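Local coordinates for protein soluble lytic transglycosylase B3 (Pseudomonas aeruginosa, PDB 5ANZ) that probably cleaves the glycan strands of peptidoglycan as a multidomain lytic transglycosylase in bacterial cell-wall turnover, and carries a bound calcium ion, at residues A[366-371]-A[384-389]; A[358-363]-A[409-414]. One frame throughout, in Å; residues are numbered along the deposited sequence.

Contact 1: residues A[366-371]-A[384-389]; sequences IELQRQ and GIIGAN
Gln369 reaches out from helix 362-374 and lays its amide against the backbone of Gly384 and Ile385. CG stands anti to the carbonyl carbon (chi1 -77°) and the chain runs extended beyond it, carrying the amide across to the loop. Gly384 N donates to Gln369 OE1 at 2.8 Å, meeting the C=O at 129° with the donor tilted 20° from the carbonyl plane. On the other branch, Gln369 NE2 lies 3.1 Å from Ile385 O and bonds to Asp383 OD1 and Thr390 OG1, so both ends of the amide are engaged and its rotation is fixed. One turn earlier, Ile366 sets CG1 3.6 Å from Gly384 CA, which lies at positive phi. At Ile386, centre of an inverse gamma turn, the side chain folds back so that CD1 comes within 4.4 Å of Leu368 CD2, next to Ile394. A buried glutamine thus pairs with polar backbone and side-chain groups, and light apolar contacts flank it; this joins helix 362-374 of the putative peptidoglycan-binding domain to the loop that leads into helix 388-401, with Thr390 and Ile394 extending the link to that helix itself.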
ATOM      1  N   ILE A 366      15.424 -14.502  -6.983  1.00 32.32           N
ATOM      2  CA  ILE A 366      15.812 -14.745  -8.366  1.00 32.92           C
ATOM      3  C   ILE A 366      16.305 -16.165  -8.521  1.00 32.93           C
ATOM      4  O   ILE A 366      15.948 -16.862  -9.483  1.00 34.06           O
ATOM      5  CB  ILE A 366      16.898 -13.745  -8.818  1.00 34.28           C
ATOM      6  CG1 ILE A 366      16.264 -12.371  -9.023  1.00 35.15           C
ATOM      7  CG2 ILE A 366      17.596 -14.229 -10.092  1.00 38.86           C
ATOM      8  CD1 ILE A 366      17.263 -11.227  -8.982  1.00 38.18           C
ATOM      9  N   GLU A 367      17.114 -16.604  -7.562  1.00 33.22           N
ATOM     10  CA  GLU A 367      17.633 -17.962  -7.594  1.00 33.61           C
ATOM     11  C   GLU A 367      16.477 -18.955  -7.547  1.00 32.81           C
ATOM     12  O   GLU A 367      16.495 -19.962  -8.258  1.00 33.62           O
ATOM     13  CB  GLU A 367      18.596 -18.220  -6.435  1.00 36.42           C
ATOM     14  CG  GLU A 367      19.383 -19.517  -6.581  1.00 37.58           C
ATOM     15  CD  GLU A 367      20.249 -19.826  -5.372  1.00 59.73           C
ATOM     16  OE1 GLU A 367      20.312 -18.992  -4.441  1.00 63.58           O
ATOM     17  OE2 GLU A 367      20.864 -20.914  -5.355  1.00 70.85           O
ATOM     18  N   LEU A 368      15.483 -18.668  -6.705  1.00 31.85           N
ATOM     19  CA  LEU A 368      14.322 -19.546  -6.569  1.00 31.26           C
ATOM     20  C   LEU A 368      13.611 -19.713  -7.897  1.00 40.81           C
ATOM     21  O   LEU A 368      13.229 -20.829  -8.275  1.00 36.75           O
ATOM     22  CB  LEU A 368      13.343 -18.999  -5.528  1.00 30.28           C
ATOM     23  CG  LEU A 368      11.994 -19.733  -5.498  1.00 34.88           C
ATOM     24  CD1 LEU A 368      12.198 -21.171  -5.076  1.00 36.93           C
ATOM     25  CD2 LEU A 368      11.010 -19.025  -4.579  1.00 38.86           C
ATOM     26  N   GLN A 369      13.416 -18.601  -8.597  1.00 31.24           N
ATOM     27  CA  GLN A 369      12.715 -18.639  -9.876  1.00 38.32           C
ATOM     28  C   GLN A 369      13.503 -19.441 -10.901  1.00 35.02           C
ATOM     29  O   GLN A 369      12.919 -20.197 -11.690  1.00 32.98           O
ATOM     30  CB  GLN A 369      12.450 -17.223 -10.388  1.00 31.62           C
ATOM     31  CG  GLN A 369      11.287 -16.530  -9.668  1.00 33.43           C
ATOM     32  CD  GLN A 369      11.189 -15.050  -9.981  1.00 37.82           C
ATOM     33  OE1 GLN A 369      12.196 -14.389 -10.225  1.00 39.49           O
ATOM     34  NE2 GLN A 369       9.968 -14.522  -9.973  1.00 40.00           N
ATOM     35  N   ARG A 370      14.829 -19.291 -10.886  1.00 33.79           N
ATOM     36  CA  ARG A 370      15.675 -20.028 -11.824  1.00 34.10           C
ATOM     37  C   ARG A 370      15.683 -21.528 -11.503  1.00 34.56           C
ATOM     38  O   ARG A 370      15.695 -22.372 -12.411  1.00 35.47           O
ATOM     39  CB  ARG A 370      17.100 -19.461 -11.822  1.00 34.75           C
ATOM     40  CG  ARG A 370      17.211 -18.075 -12.439  1.00 34.92           C
ATOM     41  CD  ARG A 370      18.657 -17.596 -12.457  1.00 36.51           C
ATOM     42  NE  ARG A 370      18.809 -16.297 -13.106  1.00 36.46           N
ATOM     43  CZ  ARG A 370      19.760 -15.421 -12.804  1.00 43.20           C
ATOM     44  NH1 ARG A 370      20.650 -15.705 -11.860  1.00 37.64           N
ATOM     45  NH2 ARG A 370      19.830 -14.263 -13.445  1.00 48.62           N
ATOM     46  N   GLN A 371      15.655 -21.862 -10.216  1.00 35.87           N
ATOM     47  CA  GLN A 371      15.664 -23.264  -9.797  1.00 34.94           C
ATOM     48  C   GLN A 371      14.336 -23.940 -10.113  1.00 38.02           C
ATOM     49  O   GLN A 371      14.305 -25.114 -10.500  1.00 41.72           O
ATOM     50  CB  GLN A 371      15.971 -23.382  -8.300  1.00 38.82           C
ATOM     51  CG  GLN A 371      17.449 -23.260  -7.959  1.00 45.52           C
ATOM     52  CD  GLN A 371      18.211 -24.523  -8.287  1.00 60.29           C
ATOM     53  OE1 GLN A 371      18.403 -25.385  -7.429  1.00 71.08           O
ATOM     54  NE2 GLN A 371      18.633 -24.651  -9.540  1.00 55.50           N
ATOM     55  N   GLY A 384      12.627 -11.693  -9.880  1.00 45.71           N
ATOM     56  CA  GLY A 384      12.768 -11.598  -8.440  1.00 41.26           C
ATOM     57  C   GLY A 384      11.481 -11.200  -7.740  1.00 47.81           C
ATOM     58  O   GLY A 384      11.467 -10.978  -6.529  1.00 51.83           O
ATOM     59  N   ILE A 385      10.394 -11.111  -8.498  1.00 39.86           N
ATOM     60  CA  ILE A 385       9.101 -10.765  -7.915  1.00 41.51           C
ATOM     61  C   ILE A 385       8.204 -11.987  -7.760  1.00 41.52           C
ATOM     62  O   ILE A 385       7.825 -12.624  -8.747  1.00 43.30           O
ATOM     63  CB  ILE A 385       8.372  -9.719  -8.761  1.00 48.29           C
ATOM     64  CG1 ILE A 385       9.167  -8.412  -8.774  1.00 47.35           C
ATOM     65  CG2 ILE A 385       6.957  -9.501  -8.231  1.00 48.10           C
ATOM     66  CD1 ILE A 385       8.575  -7.349  -9.669  1.00 55.31           C
ATOM     67  N   ILE A 386       7.863 -12.308  -6.517  1.00 36.87           N
ATOM     68  CA  ILE A 386       6.999 -13.451  -6.249  1.00 38.46           C
ATOM     69  C   ILE A 386       5.544 -13.083  -6.491  1.00 46.07           C
ATOM     70  O   ILE A 386       4.827 -12.727  -5.559  1.00 48.70           O
ATOM     71  CB  ILE A 386       7.137 -13.970  -4.806  1.00 43.44           C
ATOM     72  CG1 ILE A 386       8.606 -14.173  -4.437  1.00 46.74           C
ATOM     73  CG2 ILE A 386       6.332 -15.257  -4.628  1.00 43.61           C
ATOM     74  CD1 ILE A 386       9.391 -14.986  -5.442  1.00 42.10           C
ATOM     75  N   GLY A 387       5.113 -13.172  -7.745  1.00 43.16           N
ATOM     76  CA  GLY A 387       3.734 -12.886  -8.096  1.00 39.66           C
ATOM     77  C   GLY A 387       2.934 -14.154  -8.330  1.00 39.91           C
ATOM     78  O   GLY A 387       3.366 -15.253  -7.974  1.00 40.17           O
ATOM     79  N   ALA A 388       1.764 -13.997  -8.940  1.00 44.00           N
ATOM     80  CA  ALA A 388       0.856 -15.118  -9.163  1.00 41.06           C
ATOM     81  C   ALA A 388       1.520 -16.275  -9.909  1.00 34.71           C
ATOM     82  O   ALA A 388       1.327 -17.441  -9.556  1.00 34.66           O
ATOM     83  CB  ALA A 388      -0.369 -14.649  -9.919  1.00 39.24           C
ATOM     84  N   ASN A 389       2.281 -15.958 -10.949  1.00 39.36           N
ATOM     85  CA  ASN A 389       2.926 -16.992 -11.751  1.00 42.71           C
ATOM     86  C   ASN A 389       3.948 -17.774 -10.940  1.00 39.61           C
ATOM     87  O   ASN A 389       4.035 -18.996 -11.035  1.00 36.18           O
ATOM     88  CB  ASN A 389       3.602 -16.381 -12.979  1.00 47.66           C
ATOM     89  CG  ASN A 389       2.618 -15.710 -13.911  1.00 70.08           C
ATOM     90  OD1 ASN A 389       1.458 -16.113 -14.006  1.00 76.03           O
ATOM     91  ND2 ASN A 389       3.079 -14.679 -14.612  1.00 76.03           N
TER

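Contact 2: residues A[358-363]-A[409-414]; sequences VPLSRS and PTPALL
Leu360 rests a methyl on the flat Thr410-Pro411 peptide: Leu360 CD2 stands almost directly over Pro411 N at 3.5 Å, with Thr410 C 3.8 Å away. Val358 O comes in beyond the nitrogen, raised out of the peptide plane on the face Leu360 covers, against Pro411 CD and CG, each at 3.2 Å. These are close carbon-to-oxygen contacts against the ring methylenes. With CG anti to its own carbonyl carbon (chi1 -66°), Leu360 turns its two methyls to different neighbours. Leu360 CD1 lies 4.0 Å from Pro409 CB, the two side chains passing at a slant, while Leu360 CD2 also comes within 4.4 Å of Leu414 CD2, one turn into helix 411-417. No direct hydrogen bond joins the segments. A water sits between them as a weak, uncertain link: it lies a doubtful, suspiciously short 2.5 Å from Pro409 O and accepts only weakly from Leu360 N.

Both segments lead into helices. Ser361 is the N-cap of helix 362-374: its OG caps the backbone beyond the segment while Gln364 OE1 takes Ser361 N, as in a capping box, and OG also bonds to Glu91 OE2. Thr410 is the N-cap of helix 411-417, with a weak capping bond from Leu413 N to Thr410 OG1 at 3.5 Å. Pro411 fits the first helical turn, a place where a missing N-H costs no helix bond.

The two helix starts are therefore joined by a leucine wedged among prolines and Leu414. Between them the contact depends on apolar fit, closing the entry of the putative peptidoglycan-binding domain against its last helix.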
ATOM      1  N   VAL A 358      12.544 -16.408   8.073  1.00 67.56           N
ATOM      2  CA  VAL A 358      13.578 -15.556   7.507  1.00 61.28           C
ATOM      3  C   VAL A 358      13.318 -15.464   6.016  1.00 54.49           C
ATOM      4  O   VAL A 358      13.549 -16.425   5.283  1.00 57.79           O
ATOM      5  CB  VAL A 358      14.993 -16.094   7.765  1.00 59.48           C
ATOM      6  CG1 VAL A 358      16.018 -15.286   6.976  1.00 57.48           C
ATOM      7  CG2 VAL A 358      15.309 -16.061   9.255  1.00 64.46           C
ATOM      8  N   PRO A 359      12.826 -14.303   5.562  1.00 47.25           N
ATOM      9  CA  PRO A 359      12.393 -14.154   4.173  1.00 45.56           C
ATOM     10  C   PRO A 359      13.555 -14.312   3.206  1.00 48.85           C
ATOM     11  O   PRO A 359      14.696 -14.021   3.564  1.00 51.34           O
ATOM     12  CB  PRO A 359      11.845 -12.731   4.135  1.00 54.45           C
ATOM     13  CG  PRO A 359      12.661 -12.017   5.155  1.00 54.26           C
ATOM     14  CD  PRO A 359      12.856 -13.010   6.265  1.00 50.79           C
ATOM     15  N   LEU A 360      13.267 -14.781   1.998  1.00 45.37           N
ATOM     16  CA  LEU A 360      14.287 -14.868   0.966  1.00 44.25           C
ATOM     17  C   LEU A 360      14.847 -13.490   0.631  1.00 43.14           C
ATOM     18  O   LEU A 360      14.099 -12.519   0.526  1.00 44.01           O
ATOM     19  CB  LEU A 360      13.718 -15.516  -0.295  1.00 36.80           C
ATOM     20  CG  LEU A 360      13.313 -16.980  -0.161  1.00 44.63           C
ATOM     21  CD1 LEU A 360      12.837 -17.519  -1.499  1.00 44.45           C
ATOM     22  CD2 LEU A 360      14.487 -17.799   0.359  1.00 49.98           C
ATOM     23  N   SER A 361      16.163 -13.408   0.459  1.00 41.70           N
ATOM     24  CA  SER A 361      16.777 -12.176  -0.023  1.00 45.62           C
ATOM     25  C   SER A 361      16.410 -11.958  -1.487  1.00 43.52           C
ATOM     26  O   SER A 361      15.840 -12.848  -2.132  1.00 40.74           O
ATOM     27  CB  SER A 361      18.296 -12.221   0.138  1.00 47.52           C
ATOM     28  OG  SER A 361      18.864 -13.175  -0.741  1.00 47.97           O
ATOM     29  N   ARG A 362      16.733 -10.779  -2.015  1.00 39.98           N
ATOM     30  CA  ARG A 362      16.424 -10.472  -3.408  1.00 43.77           C
ATOM     31  C   ARG A 362      17.117 -11.444  -4.371  1.00 45.93           C
ATOM     32  O   ARG A 362      16.491 -11.974  -5.295  1.00 40.28           O
ATOM     33  CB  ARG A 362      16.820  -9.036  -3.748  1.00 51.39           C
ATOM     34  CG  ARG A 362      16.424  -8.629  -5.154  1.00 57.37           C
ATOM     35  CD  ARG A 362      16.965  -7.264  -5.525  1.00 73.56           C
ATOM     36  NE  ARG A 362      16.703  -6.954  -6.929  1.00 84.72           N
ATOM     37  CZ  ARG A 362      17.455  -7.381  -7.939  1.00 90.54           C
ATOM     38  NH1 ARG A 362      18.518  -8.139  -7.702  1.00 88.85           N
ATOM     39  NH2 ARG A 362      17.144  -7.050  -9.184  1.00 94.68           N
ATOM     40  N   SER A 363      18.405 -11.689  -4.155  1.00 39.27           N
ATOM     41  CA  SER A 363      19.124 -12.619  -5.011  1.00 38.19           C
ATOM     42  C   SER A 363      18.556 -14.027  -4.826  1.00 41.94           C
ATOM     43  O   SER A 363      18.533 -14.814  -5.759  1.00 37.26           O
ATOM     44  CB  SER A 363      20.624 -12.593  -4.728  1.00 54.68           C
ATOM     45  OG  SER A 363      20.903 -12.955  -3.391  1.00 62.44           O
ATOM     46  N   PRO A 409       7.288 -19.250  -0.414  1.00 33.54           N
ATOM     47  CA  PRO A 409       8.641 -19.802  -0.502  1.00 38.57           C
ATOM     48  C   PRO A 409       9.490 -19.459   0.716  1.00 39.66           C
ATOM     49  O   PRO A 409       9.373 -18.359   1.257  1.00 41.71           O
ATOM     50  CB  PRO A 409       9.198 -19.125  -1.754  1.00 37.16           C
ATOM     51  CG  PRO A 409       8.595 -17.749  -1.681  1.00 32.09           C
ATOM     52  CD  PRO A 409       7.175 -17.976  -1.151  1.00 31.97           C
ATOM     53  N   THR A 410      10.341 -20.395   1.122  1.00 38.14           N
ATOM     54  CA  THR A 410      11.204 -20.228   2.286  1.00 35.52           C
ATOM     55  C   THR A 410      12.623 -20.657   1.936  1.00 37.58           C
ATOM     56  O   THR A 410      12.826 -21.361   0.950  1.00 35.88           O
ATOM     57  CB  THR A 410      10.715 -21.079   3.470  1.00 43.73           C
ATOM     58  OG1 THR A 410      10.660 -22.452   3.064  1.00 42.01           O
ATOM     59  CG2 THR A 410       9.334 -20.637   3.923  1.00 45.04           C
ATOM     60  N   PRO A 411      13.608 -20.254   2.751  1.00 40.84           N
ATOM     61  CA  PRO A 411      14.970 -20.761   2.561  1.00 42.12           C
ATOM     62  C   PRO A 411      15.031 -22.287   2.422  1.00 45.75           C
ATOM     63  O   PRO A 411      15.831 -22.796   1.635  1.00 42.88           O
ATOM     64  CB  PRO A 411      15.683 -20.298   3.832  1.00 44.82           C
ATOM     65  CG  PRO A 411      14.995 -19.011   4.173  1.00 47.08           C
ATOM     66  CD  PRO A 411      13.545 -19.207   3.787  1.00 44.21           C
ATOM     67  N   ALA A 412      14.187 -23.000   3.165  1.00 44.12           N
ATOM     68  CA  ALA A 412      14.198 -24.458   3.148  1.00 43.60           C
ATOM     69  C   ALA A 412      13.784 -24.996   1.777  1.00 37.48           C
ATOM     70  O   ALA A 412      14.298 -26.020   1.325  1.00 39.42           O
ATOM     71  CB  ALA A 412      13.291 -25.009   4.230  1.00 51.21           C
ATOM     72  N   LEU A 413      12.860 -24.302   1.115  1.00 37.05           N
ATOM     73  CA  LEU A 413      12.472 -24.677  -0.247  1.00 35.68           C
ATOM     74  C   LEU A 413      13.642 -24.491  -1.203  1.00 36.43           C
ATOM     75  O   LEU A 413      13.929 -25.351  -2.036  1.00 38.47           O
ATOM     76  CB  LEU A 413      11.283 -23.851  -0.724  1.00 34.67           C
ATOM     77  CG  LEU A 413      10.834 -24.080  -2.168  1.00 36.79           C
ATOM     78  CD1 LEU A 413      10.452 -25.536  -2.395  1.00 34.91           C
ATOM     79  CD2 LEU A 413       9.664 -23.153  -2.497  1.00 35.96           C
ATOM     80  N   LEU A 414      14.312 -23.352  -1.083  1.00 35.69           N
ATOM     81  CA  LEU A 414      15.501 -23.101  -1.873  1.00 37.10           C
ATOM     82  C   LEU A 414      16.589 -24.155  -1.593  1.00 41.41           C
ATOM     83  O   LEU A 414      17.261 -24.619  -2.518  1.00 41.73           O
ATOM     84  CB  LEU A 414      16.032 -21.693  -1.596  1.00 38.10           C
ATOM     85  CG  LEU A 414      17.040 -21.162  -2.611  1.00 47.80           C
ATOM     86  CD1 LEU A 414      16.444 -21.206  -4.015  1.00 52.53           C
ATOM     87  CD2 LEU A 414      17.450 -19.747  -2.244  1.00 49.91           C
TER
HETATM   88  O   HOH W   1      10.107 -16.092   2.152  1.00 49.88           O

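Contacts 1 and 2 have centres about 10 Å apart, and both lie in the putative peptidoglycan-binding domain, away from the calcium site. Along the chain contact 1 is nested inside contact 2: 358-363 leads into helix 362-374, which carries 366-371; 384-389 opens helix 388-401; and 409-414 opens helix 411-417. The two meet directly at Leu368, whose CD2 lies 3.4 Å from Pro409 CB and 3.9 Å from Leu360 CD1, and whose CA lies 3.7 Å from Leu414 CD1. Contact 1 joins the first helix to the loop entering the second, and contact 2 joins the segment entering the first helix to the start of the third. Both contribute to the packing of the three helices around Leu368.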